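Local coordinates for protein Dye-decolorizing peroxidase tfu_3078 (Thermobifida fusca, PDB 5FW4) that uses hydrogen peroxide and a non-covalently bound heme b to oxidise a wide range of compounds, most readily anthraquinone dyes, at residues Gln62-Ala66 with His119-Asp125. Sequence-based numbering, arbitrary orientation.
Sequences QRADA and HEESPHD
Ala66 presses its methyl group against the base of the His119 side chain, the two CB atoms 3.4 Å apart, and this is the tight part of the contact. With no chain beyond CB, alanine lets the loop come this close to helix 97-120, and the CA atoms of Ala66 and His119 are 5.5 Å apart. The imidazole of His119 serves a second purpose: its NE2 hydrogen-bonds the backbone N of Val142, in strand 141-146, which gives the buried ring a polar partner.

The contact lies in the N-terminal half of the DyP fold, which has two ferredoxin-like halves with four-stranded antiparallel sheets. Here the loop between helix 51-61 and strand 81-89 crosses near the last residues of helix 97-120, well away from the heme.

On the more exposed side, where Arg63 reaches out, the contact is looser and polar. Arg63 suits this place, since its long chain, bent twice along its length, brings the guanidinium over the turn formed by Glu120 to Ser122. Glu120 O sits 3.3 Å above one face of the Arg63 guanidinium, but too poorly angled for a bond to NE. Arg63 NH2 instead donates to Ser122 OG at 2.6 Å, a short but bent bond (131°) tilted 16° from the guanidinium plane. Arg63 NH2 also donates to a water, 3.1 Å away, that can in turn donate to Glu121 O. Asp125 OD2 lies 4.3 Å from Arg63 NH2, too far for a salt bridge, though the opposite charges probably attract weakly. Asp125 OD2 accepts from Ser122 N at 3.0 Å, a nearly straight bond that makes one half of a capping box on helix 123-126; the reciprocal cap from N-cap Ser122 is missing, its OG being turned to Arg63.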
ATOM      1  N   GLN A  62       8.470  18.269   6.006  1.00 30.31           N
ATOM      2  CA  GLN A  62       7.627  19.398   6.456  1.00 33.36           C
ATOM      3  C   GLN A  62       6.242  19.004   6.959  1.00 31.57           C
ATOM      4  O   GLN A  62       5.705  17.969   6.564  1.00 26.86           O
ATOM      5  CB  GLN A  62       7.464  20.391   5.320  1.00 36.98           C
ATOM      6  CG  GLN A  62       8.753  21.118   5.009  1.00 41.80           C
ATOM      7  CD  GLN A  62       8.584  22.089   3.866  1.00 47.89           C
ATOM      8  OE1 GLN A  62       7.545  22.097   3.183  1.00 46.23           O
ATOM      9  NE2 GLN A  62       9.618  22.902   3.624  1.00 53.80           N
ATOM     10  N   ARG A  63       5.670  19.851   7.829  1.00 31.77           N
ATOM     11  CA  ARG A  63       4.257  19.769   8.134  1.00 31.71           C
ATOM     12  C   ARG A  63       3.550  20.321   6.890  1.00 32.25           C
ATOM     13  O   ARG A  63       4.164  21.009   6.095  1.00 33.79           O
ATOM     14  CB  ARG A  63       3.871  20.558   9.405  1.00 34.48           C
ATOM     15  CG  ARG A  63       4.915  20.540  10.522  1.00 37.30           C
ATOM     16  CD  ARG A  63       4.386  20.549  11.959  1.00 37.90           C
ATOM     17  NE  ARG A  63       3.981  19.205  12.272  1.00 37.65           N
ATOM     18  CZ  ARG A  63       4.585  18.333  13.078  1.00 35.65           C
ATOM     19  NH1 ARG A  63       5.654  18.631  13.804  1.00 34.98           N
ATOM     20  NH2 ARG A  63       4.067  17.111  13.149  1.00 33.27           N
ATOM     21  N   ALA A  64       2.272  19.992   6.731  1.00 32.57           N
ATOM     22  CA  ALA A  64       1.411  20.561   5.693  1.00 31.70           C
ATOM     23  C   ALA A  64       0.888  21.949   6.097  1.00 34.10           C
ATOM     24  O   ALA A  64       0.950  22.340   7.251  1.00 33.66           O
ATOM     25  CB  ALA A  64       0.233  19.649   5.476  1.00 30.53           C
ATOM     26  N   ASP A  65       0.323  22.671   5.139  1.00 37.66           N
ATOM     27  CA  ASP A  65      -0.422  23.895   5.445  1.00 39.98           C
ATOM     28  C   ASP A  65      -1.837  23.612   6.020  1.00 41.64           C
ATOM     29  O   ASP A  65      -2.778  23.283   5.286  1.00 42.08           O
ATOM     30  CB  ASP A  65      -0.526  24.766   4.211  1.00 40.33           C
ATOM     31  CG  ASP A  65      -1.135  26.114   4.509  1.00 41.64           C
ATOM     32  OD1 ASP A  65      -1.440  26.396   5.693  1.00 40.79           O
ATOM     33  OD2 ASP A  65      -1.318  26.891   3.551  1.00 40.83           O
ATOM     34  N   ALA A  66      -1.962  23.757   7.342  1.00 41.51           N
ATOM     35  CA  ALA A  66      -3.218  23.545   8.048  1.00 41.83           C
ATOM     36  C   ALA A  66      -4.276  24.627   7.765  1.00 44.25           C
ATOM     37  O   ALA A  66      -5.447  24.449   8.124  1.00 43.42           O
ATOM     38  CB  ALA A  66      -2.951  23.468   9.546  1.00 43.40           C
ATOM     39  N   HIS A 119      -2.421  18.426  12.246  1.00 37.98           N
ATOM     40  CA  HIS A 119      -1.789  19.363  11.342  1.00 37.77           C
ATOM     41  C   HIS A 119      -0.634  20.107  11.989  1.00 37.88           C
ATOM     42  O   HIS A 119       0.234  20.587  11.291  1.00 41.01           O
ATOM     43  CB  HIS A 119      -2.807  20.346  10.808  1.00 37.60           C
ATOM     44  CG  HIS A 119      -3.810  19.724   9.895  1.00 37.88           C
ATOM     45  ND1 HIS A 119      -5.123  20.147   9.832  1.00 37.28           N
ATOM     46  CD2 HIS A 119      -3.699  18.693   9.024  1.00 37.39           C
ATOM     47  CE1 HIS A 119      -5.774  19.415   8.948  1.00 38.33           C
ATOM     48  NE2 HIS A 119      -4.931  18.527   8.442  1.00 36.74           N
ATOM     49  N   GLU A 120      -0.634  20.201  13.311  1.00 37.39           N
ATOM     50  CA  GLU A 120       0.434  20.874  14.031  1.00 38.34           C
ATOM     51  C   GLU A 120       1.336  19.874  14.759  1.00 34.83           C
ATOM     52  O   GLU A 120       2.462  20.195  15.097  1.00 34.25           O
ATOM     53  CB  GLU A 120      -0.132  21.896  15.023  1.00 43.31           C
ATOM     54  CG  GLU A 120      -1.306  22.753  14.527  1.00 48.42           C
ATOM     55  CD  GLU A 120      -0.927  23.866  13.536  1.00 50.42           C
ATOM     56  OE1 GLU A 120       0.216  23.883  13.022  1.00 52.14           O
ATOM     57  OE2 GLU A 120      -1.784  24.737  13.272  1.00 52.02           O
ATOM     58  N   GLU A 121       0.836  18.671  15.003  1.00 32.45           N
ATOM     59  CA  GLU A 121       1.610  17.608  15.639  1.00 31.90           C
ATOM     60  C   GLU A 121       1.482  16.309  14.885  1.00 29.61           C
ATOM     61  O   GLU A 121       0.549  16.121  14.110  1.00 30.44           O
ATOM     62  CB  GLU A 121       1.105  17.380  17.063  1.00 33.81           C
ATOM     63  CG  GLU A 121       0.509  18.613  17.700  1.00 36.30           C
ATOM     64  CD  GLU A 121      -0.099  18.316  19.059  1.00 38.15           C
ATOM     65  OE1 GLU A 121       0.623  17.745  19.897  1.00 38.30           O
ATOM     66  OE2 GLU A 121      -1.289  18.650  19.267  1.00 38.60           O
ATOM     67  N   SER A 122       2.408  15.397  15.144  1.00 28.50           N
ATOM     68  CA  SER A 122       2.406  14.081  14.534  1.00 28.34           C
ATOM     69  C   SER A 122       1.656  13.097  15.417  1.00 28.76           C
ATOM     70  O   SER A 122       1.487  13.333  16.646  1.00 28.67           O
ATOM     71  CB  SER A 122       3.846  13.590  14.271  1.00 28.67           C
ATOM     72  OG  SER A 122       4.606  14.565  13.585  1.00 28.59           O
ATOM     73  N   PRO A 123       1.212  11.982  14.826  1.00 27.70           N
ATOM     74  CA  PRO A 123       0.473  11.016  15.643  1.00 27.76           C
ATOM     75  C   PRO A 123       1.196  10.627  16.912  1.00 30.68           C
ATOM     76  O   PRO A 123       0.548  10.426  17.913  1.00 32.03           O
ATOM     77  CB  PRO A 123       0.332   9.809  14.728  1.00 27.69           C
ATOM     78  CG  PRO A 123       0.390  10.381  13.332  1.00 25.82           C
ATOM     79  CD  PRO A 123       1.380  11.515  13.424  1.00 26.52           C
ATOM     80  N   HIS A 124       2.525  10.513  16.858  1.00 32.38           N
ATOM     81  CA  HIS A 124       3.304  10.058  18.009  1.00 35.35           C
ATOM     82  C   HIS A 124       3.495  11.161  19.048  1.00 38.67           C
ATOM     83  O   HIS A 124       3.909  10.869  20.176  1.00 37.55           O
ATOM     84  CB  HIS A 124       4.656   9.448  17.606  1.00 34.84           C
ATOM     85  CG  HIS A 124       5.387  10.207  16.547  1.00 34.79           C
ATOM     86  ND1 HIS A 124       5.014  10.185  15.214  1.00 34.80           N
ATOM     87  CD2 HIS A 124       6.497  10.983  16.615  1.00 35.55           C
ATOM     88  CE1 HIS A 124       5.854  10.927  14.514  1.00 33.75           C
ATOM     89  NE2 HIS A 124       6.767  11.416  15.337  1.00 35.51           N
ATOM     90  N   ASP A 125       3.182  12.410  18.693  1.00 39.17           N
ATOM     91  CA  ASP A 125       3.056  13.487  19.710  1.00 42.10           C
ATOM     92  C   ASP A 125       1.699  13.408  20.440  1.00 42.85           C
ATOM     93  O   ASP A 125       1.573  13.781  21.613  1.00 42.63           O
ATOM     94  CB  ASP A 125       3.226  14.870  19.061  1.00 43.72           C
ATOM     95  CG  ASP A 125       4.537  15.007  18.301  1.00 43.38           C
ATOM     96  OD1 ASP A 125       5.566  14.501  18.797  1.00 44.52           O
ATOM     97  OD2 ASP A 125       4.540  15.617  17.202  1.00 42.61           O
TER
HETATM   98  O   HOH W   1       1.715  16.837  11.112  1.00 27.08           O
HETATM   99  O   HOH W   2       1.296  18.218   8.993  1.00 24.89           O